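Local coordinates for protein aminoacyl-tRNA synthetase (Cryptosporidium parvum, PDB 5F9Z) that probably attaches proline to its cognate tRNA at the expense of ATP, as a class II prolyl-tRNA synthetase that is inhibited by halofuginone, at residues Q68-Q72 with H73-N77; W273-T276 with T277-G281. All coordinates share one frame; numbering follows the deposited sequence.

In the fold
Both interactions are local turns at the end of a regular element, and both lie against strands of the catalytic domain, 76-77 pairing with 144-153 and 265-276 with 168-178. Interaction 1 closes helix 53-71 and leads into strand 76-77; it is partly buried, with lysine, asparagine and water on one side and Ile-70 and Val-75 packed inward. Interaction 2 is wholly buried near the centre of the chain, where strand 265-276 gives way to helix 278-287 beside bound nucleotide. One is therefore a helix C-terminus held by backbone amides, the other a helix start capped by a threonine hydroxyl. They meet at Trp-273, on which apolar side chains of interaction 1 pack.

Interaction 1 (Q68-Q72 with H73-N77); sequences QKIKQ and HDVQN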
loop_
_atom_site.group_PDB
_atom_site.type_symbol
_atom_site.label_atom_id
_atom_site.label_comp_id
_atom_site.label_asym_id
_atom_site.label_seq_id
_atom_site.Cartn_x
_atom_site.Cartn_y
_atom_site.Cartn_z
ATOM N N GLN A 68 0.116 -13.973 8.205
ATOM C CA GLN A 68 0.187 -15.391 7.869
ATOM C C GLN A 68 1.341 -15.683 6.919
ATOM O O GLN A 68 1.893 -16.790 6.940
ATOM C CB GLN A 68 -1.136 -15.854 7.256
ATOM N N LYS A 69 1.722 -14.710 6.089
ATOM C CA LYS A 69 2.824 -14.916 5.155
ATOM C C LYS A 69 4.158 -15.010 5.885
ATOM O O LYS A 69 4.961 -15.911 5.617
ATOM C CB LYS A 69 2.857 -13.789 4.121
ATOM C CG LYS A 69 1.696 -13.797 3.144
ATOM C CD LYS A 69 1.690 -15.059 2.298
ATOM C CE LYS A 69 0.571 -15.026 1.268
ATOM N NZ LYS A 69 0.529 -16.269 0.452
ATOM N N ILE A 70 4.417 -14.082 6.811
ATOM C CA ILE A 70 5.706 -14.078 7.497
ATOM C C ILE A 70 5.793 -15.219 8.501
ATOM O O ILE A 70 6.893 -15.679 8.829
ATOM C CB ILE A 70 5.961 -12.717 8.169
ATOM C CG1 ILE A 70 4.809 -12.353 9.107
ATOM C CG2 ILE A 70 6.165 -11.644 7.119
ATOM C CD1 ILE A 70 5.028 -11.058 9.863
ATOM N N LYS A 71 4.653 -15.696 9.005
ATOM C CA LYS A 71 4.667 -16.878 9.858
ATOM C C LYS A 71 5.115 -18.123 9.104
ATOM O O LYS A 71 5.590 -19.075 9.732
ATOM C CB LYS A 71 3.285 -17.099 10.477
ATOM C CG LYS A 71 3.013 -16.232 11.696
ATOM C CD LYS A 71 1.586 -16.402 12.200
ATOM C CE LYS A 71 1.424 -15.828 13.600
ATOM N NZ LYS A 71 1.892 -14.416 13.694
ATOM N N GLN A 72 4.981 -18.136 7.775
ATOM C CA GLN A 72 5.532 -19.225 6.976
ATOM C C GLN A 72 7.052 -19.265 7.030
ATOM O O GLN A 72 7.643 -20.319 6.773
ATOM C CB GLN A 72 5.079 -19.100 5.521
ATOM C CG GLN A 72 4.075 -20.152 5.077
ATOM C CD GLN A 72 2.690 -19.920 5.646
ATOM O OE1 GLN A 72 1.824 -19.344 4.988
ATOM N NE2 GLN A 72 2.470 -20.373 6.873
ATOM N N HIS A 73 7.695 -18.142 7.351
ATOM C CA HIS A 73 9.146 -18.068 7.457
ATOM C C HIS A 73 9.606 -17.935 8.904
ATOM O O HIS A 73 10.701 -17.423 9.159
ATOM C CB HIS A 73 9.670 -16.912 6.606
ATOM C CG HIS A 73 9.126 -16.905 5.212
ATOM N ND1 HIS A 73 9.637 -17.701 4.209
ATOM C CD2 HIS A 73 8.100 -16.215 4.658
ATOM C CE1 HIS A 73 8.955 -17.496 3.096
ATOM N NE2 HIS A 73 8.018 -16.596 3.341
ATOM N N ASP A 74 8.777 -18.379 9.853
ATOM C CA ASP A 74 9.130 -18.446 11.272
ATOM C C ASP A 74 9.394 -17.066 11.869
ATOM O O ASP A 74 10.168 -16.929 12.820
ATOM C CB ASP A 74 10.332 -19.367 11.501
ATOM C CG ASP A 74 10.119 -20.751 10.922
ATOM O OD1 ASP A 74 8.984 -21.265 11.011
ATOM O OD2 ASP A 74 11.084 -21.321 10.373
ATOM N N VAL A 75 8.754 -16.035 11.326
ATOM C CA VAL A 75 8.838 -14.700 11.908
ATOM C C VAL A 75 7.852 -14.623 13.067
ATOM O O VAL A 75 6.652 -14.862 12.892
ATOM C CB VAL A 75 8.552 -13.615 10.862
ATOM C CG1 VAL A 75 8.722 -12.235 11.474
ATOM C CG2 VAL A 75 9.465 -13.785 9.662
ATOM N N GLN A 76 8.355 -14.296 14.253
ATOM C CA GLN A 76 7.541 -14.236 15.456
ATOM C C GLN A 76 7.162 -12.796 15.768
ATOM O O GLN A 76 7.962 -11.875 15.575
ATOM C CB GLN A 76 8.278 -14.850 16.647
ATOM C CG GLN A 76 8.428 -16.358 16.567
ATOM C CD GLN A 76 9.109 -16.940 17.789
ATOM O OE1 GLN A 76 10.023 -16.336 18.351
ATOM N NE2 GLN A 76 8.662 -18.117 18.212
ATOM N N ASN A 77 5.939 -12.608 16.253
ATOM C CA ASN A 77 5.449 -11.287 16.612
ATOM C C ASN A 77 5.775 -10.972 18.065
ATOM O O ASN A 77 5.675 -11.835 18.942
ATOM C CB ASN A 77 3.941 -11.182 16.380
ATOM C CG ASN A 77 3.587 -11.048 14.914
ATOM O OD1 ASN A 77 4.435 -10.708 14.087
ATOM N ND2 ASN A 77 2.327 -11.307 14.582
HETATM O O HOH W 1 4.505 -13.217 12.746
HETATM O O HOH W 2 3.648 -14.877 16.333
#
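Ile-70 and Val-75 meet where helix 53-71 ends, their beta carbons 3.8 Å apart and the two branched side chains crossing obliquely. From CB, which also lies near Val-75 CG2, the isoleucine puts CG1 between its backbone N and carbonyl carbon (chi1 55°) and extends it to CD1, which lies 4.2 Å from Val-75 CG1; its other branch, CG2, packs on Trp-273 of strand 265-276. Two compact, branched apolar residues suit this inward side of the turn.

The backbone forms a Schellman motif. Ile-70 O accepts from Val-75 N at 3.1 Å and from His-73 N at 3.0 Å, the two donors arriving from opposite faces of the carbonyl plane. Asp-74 N adds a weak bond to Lys-71 O, and Asp-74 itself is the C-prime residue, its positive phi of 64° turning the chain out of the helix. His-73 brings ring atom CD2 to 3.3 Å from Lys-69 O, while its side chain also touches Ile-190 and Glu-194 of helix 181-202.

On the polar side Lys-71, long enough to reach Asp-67 one helical turn back, bends at its last torsion (53°) and sets NZ in a salt bridge with that residue, whose carboxylate also accepts from Asn-77 ND2. One water takes a bond from Lys-71 NZ at 3.0 Å and donates to Val-75 O at 2.7 Å; a second joins that ammonium to Asn-77 N.

Interaction 2 (W273-T276 with T277-G281); sequences WGLT and TRAIG. With ANP (phosphoaminophosphonic acid-adenylate ester), chain D; HFG (7-bromo-6-chloro-3-{3-[(2R,3S)-3-hydroxypiperidin-2-yl]-2-oxopropyl}quinazolin-4(3H)-one), chain E.
Strand 265-276 runs extended to Thr-276, where the chain turns sharply through Thr-277 (phi -64°, psi -5°) into helix 278-287, and Ala-279 N closes the turn on Thr-276 O at 3.3 Å. The cap comes from the side chain of Thr-276: OG1, swung back over the main chain by a chi1 of 69°, accepts from Arg-278 N at 3.1 Å. Thr-276 OG1 also donates to N3 of the ATP analogue ANP at 2.8 Å, so one small group both caps the helix and holds the adenine at N3. A threonine fits doubly here, because the methyl Thr-276 CG2 lies against the ribose, 3.1 Å from ANP O4'.

Arg-278 extends toward the nucleotide and bends at chi3, turning one face of its guanidinium to the C2' side of the ribose, with ANP C2' 3.3 Å above the plane and displaced toward the rim. Arg-278 NH1 comes within 3.2 Å of ANP O2'. The group's rotation is fixed by backbone carbonyls: NE bonds to Ile-164 O and NH1 to Gln-239 O. On the apolar side, Leu-275 CD2 makes a looser contact with Ala-279 CB at 4.4 Å, and Trp-59 of helix 53-71 packs on Leu-275.

Further back on the strand, Gly-274 lets the piperidine ring of halofuginone lie close: Gly-274 N lies 3.6 Å from HFG C4'. An arginine flanking the nucleotide at this strand-to-helix junction is consistent with motif 3 of class II aminoacyl-tRNA synthetases, here lining the ATP pocket beside the halofuginone site.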
loop_
_atom_site.group_PDB
_atom_site.type_symbol
_atom_site.label_atom_id
_atom_site.label_comp_id
_atom_site.label_asym_id
_atom_site.label_seq_id
_atom_site.Cartn_x
_atom_site.Cartn_y
_atom_site.Cartn_z
ATOM N N TRP A 273 12.359 -4.488 7.407
ATOM C CA TRP A 273 11.381 -4.290 6.349
ATOM C C TRP A 273 10.097 -3.743 6.958
ATOM O O TRP A 273 9.757 -4.053 8.103
ATOM C CB TRP A 273 11.116 -5.599 5.591
ATOM C CG TRP A 273 11.462 -6.842 6.380
ATOM C CD1 TRP A 273 12.704 -7.381 6.560
ATOM C CD2 TRP A 273 10.552 -7.694 7.089
ATOM N NE1 TRP A 273 12.624 -8.508 7.338
ATOM C CE2 TRP A 273 11.314 -8.725 7.674
ATOM C CE3 TRP A 273 9.170 -7.688 7.283
ATOM C CZ2 TRP A 273 10.736 -9.736 8.443
ATOM C CZ3 TRP A 273 8.600 -8.692 8.045
ATOM C CH2 TRP A 273 9.382 -9.701 8.615
ATOM N N GLY A 274 9.392 -2.927 6.187
ATOM C CA GLY A 274 8.219 -2.241 6.701
ATOM C C GLY A 274 7.175 -2.002 5.634
ATOM O O GLY A 274 7.494 -1.786 4.460
ATOM N N LEU A 275 5.912 -2.041 6.056
ATOM C CA LEU A 275 4.766 -1.703 5.222
ATOM C C LEU A 275 3.757 -0.970 6.092
ATOM O O LEU A 275 3.512 -1.369 7.233
ATOM C CB LEU A 275 4.130 -2.952 4.592
ATOM C CG LEU A 275 2.938 -2.761 3.646
ATOM C CD1 LEU A 275 2.989 -3.779 2.520
ATOM C CD2 LEU A 275 1.615 -2.874 4.390
ATOM N N THR A 276 3.174 0.096 5.554
ATOM C CA THR A 276 2.320 0.992 6.322
ATOM C C THR A 276 0.925 1.056 5.708
ATOM O O THR A 276 0.643 0.449 4.670
ATOM C CB THR A 276 2.920 2.398 6.382
ATOM O OG1 THR A 276 2.858 2.987 5.079
ATOM C CG2 THR A 276 4.365 2.340 6.826
ATOM N N THR A 277 0.053 1.828 6.363
ATOM C CA THR A 277 -1.284 2.123 5.858
ATOM C C THR A 277 -1.265 2.915 4.557
ATOM O O THR A 277 -2.337 3.159 3.992
ATOM C CB THR A 277 -2.088 2.885 6.914
ATOM O OG1 THR A 277 -1.250 3.870 7.532
ATOM C CG2 THR A 277 -2.610 1.931 7.973
ATOM N N ARG A 278 -0.087 3.334 4.082
ATOM C CA ARG A 278 0.021 3.946 2.760
ATOM C C ARG A 278 -0.526 3.032 1.670
ATOM O O ARG A 278 -1.067 3.516 0.667
ATOM C CB ARG A 278 1.484 4.300 2.479
ATOM C CG ARG A 278 1.803 4.611 1.028
ATOM C CD ARG A 278 3.283 4.887 0.840
ATOM N NE ARG A 278 3.694 6.140 1.468
ATOM C CZ ARG A 278 4.870 6.724 1.267
ATOM N NH1 ARG A 278 5.756 6.169 0.449
ATOM N NH2 ARG A 278 5.162 7.864 1.879
ATOM N N ALA A 279 -0.404 1.714 1.854
ATOM C CA ALA A 279 -0.903 0.766 0.862
ATOM C C ALA A 279 -2.380 0.992 0.570
ATOM O O ALA A 279 -2.827 0.826 -0.572
ATOM C CB ALA A 279 -0.671 -0.665 1.344
ATOM N N ILE A 280 -3.153 1.373 1.587
ATOM C CA ILE A 280 -4.575 1.634 1.383
ATOM C C ILE A 280 -4.764 2.832 0.462
ATOM O O ILE A 280 -5.572 2.796 -0.474
ATOM C CB ILE A 280 -5.280 1.840 2.734
ATOM C CG1 ILE A 280 -5.042 0.632 3.645
ATOM C CG2 ILE A 280 -6.770 2.074 2.527
ATOM C CD1 ILE A 280 -5.690 0.756 5.007
ATOM N N GLY A 281 -4.012 3.907 0.706
ATOM C CA GLY A 281 -4.144 5.095 -0.123
ATOM C C GLY A 281 -3.748 4.853 -1.566
ATOM O O GLY A 281 -4.423 5.313 -2.490
HETATM P PG ANP D . 10.237 8.846 3.018
HETATM O O1G ANP D . 11.402 9.695 2.621
HETATM O O2G ANP D . 9.079 9.034 1.965
HETATM O O3G ANP D . 9.713 9.293 4.442
HETATM P PB ANP D . 11.033 6.650 4.587
HETATM O O1B ANP D . 12.523 6.213 4.686
HETATM O O2B ANP D . 10.760 7.710 5.604
HETATM N N3B ANP D . 10.711 7.218 3.040
HETATM P PA ANP D . 10.527 4.244 5.815
HETATM O O1A ANP D . 11.003 4.762 7.116
HETATM O O2A ANP D . 11.554 3.394 5.062
HETATM O O3A ANP D . 10.102 5.427 4.843
HETATM O "O5'" ANP D . 9.191 3.433 6.079
HETATM C "C5'" ANP D . 8.873 2.233 5.340
HETATM C "C4'" ANP D . 7.767 2.537 4.361
HETATM O "O4'" ANP D . 6.697 3.210 5.049
HETATM C "C3'" ANP D . 8.145 3.468 3.217
HETATM O "O3'" ANP D . 8.696 2.730 2.133
HETATM C "C2'" ANP D . 6.802 4.105 2.843
HETATM O "O2'" ANP D . 6.102 3.322 1.883
HETATM C "C1'" ANP D . 6.046 4.118 4.179
HETATM N N9 ANP D . 6.001 5.421 4.836
HETATM C C8 ANP D . 7.060 6.243 5.119
HETATM N N7 ANP D . 6.726 7.356 5.727
HETATM C C5 ANP D . 5.349 7.255 5.861
HETATM C C6 ANP D . 4.387 8.114 6.427
HETATM N N6 ANP D . 4.677 9.291 6.986
HETATM N N1 ANP D . 3.094 7.714 6.397
HETATM C C2 ANP D . 2.798 6.537 5.838
HETATM N N3 ANP D . 3.619 5.647 5.275
HETATM C C4 ANP D . 4.889 6.068 5.319
HETATM O "O4'" HFG E . 12.811 3.250 9.491
HETATM C C21 HFG E . 13.662 3.198 8.651
HETATM C "C3'" HFG E . 14.210 1.835 8.170
HETATM C "C2'" HFG E . 13.299 0.657 8.522
HETATM N "N1'" HFG E . 13.087 0.588 9.905
HETATM C "C6'" HFG E . 11.915 -0.173 10.219
HETATM C "C5'" HFG E . 11.466 -1.064 9.059
HETATM C "C4'" HFG E . 11.147 -0.306 7.885
HETATM C C39 HFG E . 11.969 0.834 7.760
HETATM O "O7'" HFG E . 12.290 1.083 6.294
HETATM C "C1'" HFG E . 14.252 4.584 7.990
HETATM N N3 HFG E . 13.870 5.771 8.867
HETATM C C4 HFG E . 14.457 5.921 10.116
HETATM O O11 HFG E . 15.286 5.101 10.516
HETATM C C10 HFG E . 14.116 6.984 10.900
HETATM C C5 HFG E . 14.706 7.175 12.202
HETATM C C2 HFG E . 12.988 6.648 8.438
HETATM N N1 HFG E . 12.625 7.704 9.181
HETATM C C9 HFG E . 13.185 7.883 10.415
HETATM C C8 HFG E . 12.809 8.987 11.194
HETATM C C7 HFG E . 13.389 9.170 12.473
HETATM BR BR1 HFG E . 12.860 10.711 13.556
HETATM C C6 HFG E . 14.336 8.258 12.965
HETATM CL CL1 HFG E . 15.056 8.493 14.557
#